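Local coordinates for assembly chaperone of ribosomal protein L4 (Acl4) (Chaetomium thermophilum, PDB 5TQB), which probably binds ribosomal protein L4 as a dedicated assembly chaperone, using a helical scaffold that includes a tetratricopeptide repeat, at residues D258-E263 against E311-E316. Numbering follows the deposited sequence.
Sequences DDLSVE and EAEEYE. With EDO (1,2-ethanediol), chain G.
Val262 caps one face of the Tyr315 ring, with CB over its centre. This CB sits 3.8 Å from the ring centroid, 5° off the normal, a CH-pi contact. CG2 rests over the CG-CD1 side, 3.6 Å from Tyr315 CD1, and CG1 over the CD2-CE2 side. With CG1 anti to the backbone N (chi1 177°), the two methyls spread over opposite halves of that one face. Phe310 meets Tyr315 edge-to-face. The ring also packs on an apolar side chain of the other protein chain. At the hydroxyl end, the Glu263 carboxylate stands 81° to the ring plane, and Glu263 OE2 is 3.7 Å from Tyr315 OH. Each segment joins a loop to a helix end. Ser261 is the N-cap of helix 262-281, and Glu314, with positive phi, closes helix 291-313 in a Schellman motif. These two helices follow one another as a helical hairpin, and the contact joins the start of the first to the end of the second. Two waters bridge the ends. One donates to Leu260 O and to Glu313 OE1. The other accepts from Glu263 N and bonds Tyr315 OH. Asp258 OD2 accepts a hydrogen bond from Leu260 N, an Asx turn.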
# COMPACT_ATOMS: atom_id res chain seq x y z
N ASP B 258 -0.19 -0.33 -7.56
CA ASP B 258 0.64 -1.40 -8.13
C ASP B 258 -0.16 -2.21 -9.15
O ASP B 258 -0.93 -3.10 -8.78
CB ASP B 258 1.16 -2.33 -7.03
CG ASP B 258 2.01 -3.47 -7.58
OD1 ASP B 258 2.39 -4.37 -6.80
OD2 ASP B 258 2.31 -3.47 -8.80
N ASP B 259 0.03 -1.89 -10.43
CA ASP B 259 -0.73 -2.54 -11.49
C ASP B 259 -0.04 -3.81 -11.98
O ASP B 259 -0.44 -4.39 -12.99
CB ASP B 259 -1.02 -1.57 -12.64
CG ASP B 259 0.24 -1.10 -13.34
OD1 ASP B 259 0.16 -0.07 -14.05
OD2 ASP B 259 1.30 -1.76 -13.20
N LEU B 260 1.00 -4.23 -11.26
CA LEU B 260 1.63 -5.53 -11.52
C LEU B 260 1.20 -6.57 -10.48
O LEU B 260 1.84 -7.62 -10.33
CB LEU B 260 3.15 -5.39 -11.57
CG LEU B 260 3.65 -4.54 -12.75
CD1 LEU B 260 5.14 -4.23 -12.62
CD2 LEU B 260 3.36 -5.22 -14.08
N SER B 261 0.11 -6.28 -9.78
CA SER B 261 -0.41 -7.19 -8.76
C SER B 261 -1.43 -8.15 -9.36
O SER B 261 -2.59 -7.80 -9.55
CB SER B 261 -1.07 -6.39 -7.63
OG SER B 261 -1.57 -7.26 -6.64
N VAL B 262 -0.97 -9.37 -9.63
CA VAL B 262 -1.81 -10.38 -10.26
C VAL B 262 -3.07 -10.61 -9.45
O VAL B 262 -4.18 -10.62 -10.00
CB VAL B 262 -1.05 -11.72 -10.38
CG1 VAL B 262 -1.97 -12.82 -10.97
CG2 VAL B 262 0.18 -11.54 -11.25
N GLU B 263 -2.90 -10.79 -8.15
CA GLU B 263 -3.99 -11.17 -7.27
C GLU B 263 -5.05 -10.08 -7.18
O GLU B 263 -6.23 -10.37 -6.96
CB GLU B 263 -3.45 -11.52 -5.88
CG GLU B 263 -4.48 -12.15 -4.96
CD GLU B 263 -3.85 -13.03 -3.88
OE1 GLU B 263 -4.54 -13.33 -2.89
OE2 GLU B 263 -2.67 -13.43 -4.03
N GLU B 311 1.44 -13.91 -17.00
CA GLU B 311 2.49 -14.37 -17.90
C GLU B 311 3.78 -13.56 -17.74
O GLU B 311 4.87 -14.13 -17.59
CB GLU B 311 2.03 -14.25 -19.36
CG GLU B 311 0.81 -15.09 -19.72
CD GLU B 311 0.11 -14.58 -20.98
OE1 GLU B 311 0.76 -13.86 -21.78
OE2 GLU B 311 -1.08 -14.90 -21.17
N ALA B 312 3.65 -12.24 -17.79
CA ALA B 312 4.80 -11.34 -17.73
C ALA B 312 5.62 -11.51 -16.46
O ALA B 312 6.84 -11.44 -16.49
CB ALA B 312 4.34 -9.89 -17.87
N GLU B 313 4.94 -11.74 -15.34
CA GLU B 313 5.61 -11.88 -14.05
C GLU B 313 6.00 -13.32 -13.76
O GLU B 313 6.67 -13.60 -12.76
CB GLU B 313 4.72 -11.35 -12.92
CG GLU B 313 4.46 -9.86 -12.98
CD GLU B 313 5.71 -9.03 -12.71
OE1 GLU B 313 6.15 -9.00 -11.54
OE2 GLU B 313 6.24 -8.42 -13.67
N GLU B 314 5.58 -14.24 -14.62
CA GLU B 314 5.85 -15.67 -14.42
C GLU B 314 5.29 -16.13 -13.07
O GLU B 314 5.99 -16.77 -12.28
CB GLU B 314 7.35 -15.96 -14.55
CG GLU B 314 7.90 -15.68 -15.94
CD GLU B 314 9.41 -15.67 -16.00
OE1 GLU B 314 10.05 -15.14 -15.06
OE2 GLU B 314 9.98 -16.17 -16.99
N TYR B 315 4.03 -15.78 -12.82
CA TYR B 315 3.35 -16.09 -11.57
C TYR B 315 3.22 -17.60 -11.40
O TYR B 315 3.26 -18.34 -12.38
CB TYR B 315 1.97 -15.43 -11.56
CG TYR B 315 1.50 -14.99 -10.20
CD1 TYR B 315 2.16 -13.98 -9.50
CD2 TYR B 315 0.38 -15.57 -9.61
CE1 TYR B 315 1.72 -13.57 -8.25
CE2 TYR B 315 -0.07 -15.17 -8.36
CZ TYR B 315 0.61 -14.17 -7.69
OH TYR B 315 0.16 -13.77 -6.44
N GLU B 316 3.05 -18.03 -10.15
CA GLU B 316 3.04 -19.46 -9.83
C GLU B 316 1.76 -19.94 -9.13
O GLU B 316 1.71 -21.07 -8.63
CB GLU B 316 4.27 -19.80 -8.97
CG GLU B 316 5.59 -19.58 -9.69
CD GLU B 316 6.79 -19.87 -8.80
OE1 GLU B 316 6.60 -20.42 -7.70
OE2 GLU B 316 7.92 -19.53 -9.21
C1 EDO G . -2.17 -1.70 -16.92
O1 EDO G . -2.55 -0.95 -15.79
C2 EDO G . -0.79 -2.31 -16.69
O2 EDO G . -0.89 -3.38 -15.78
O HOH W 1 4.48 -8.36 -9.53
O HOH W 2 -0.38 -10.70 -6.92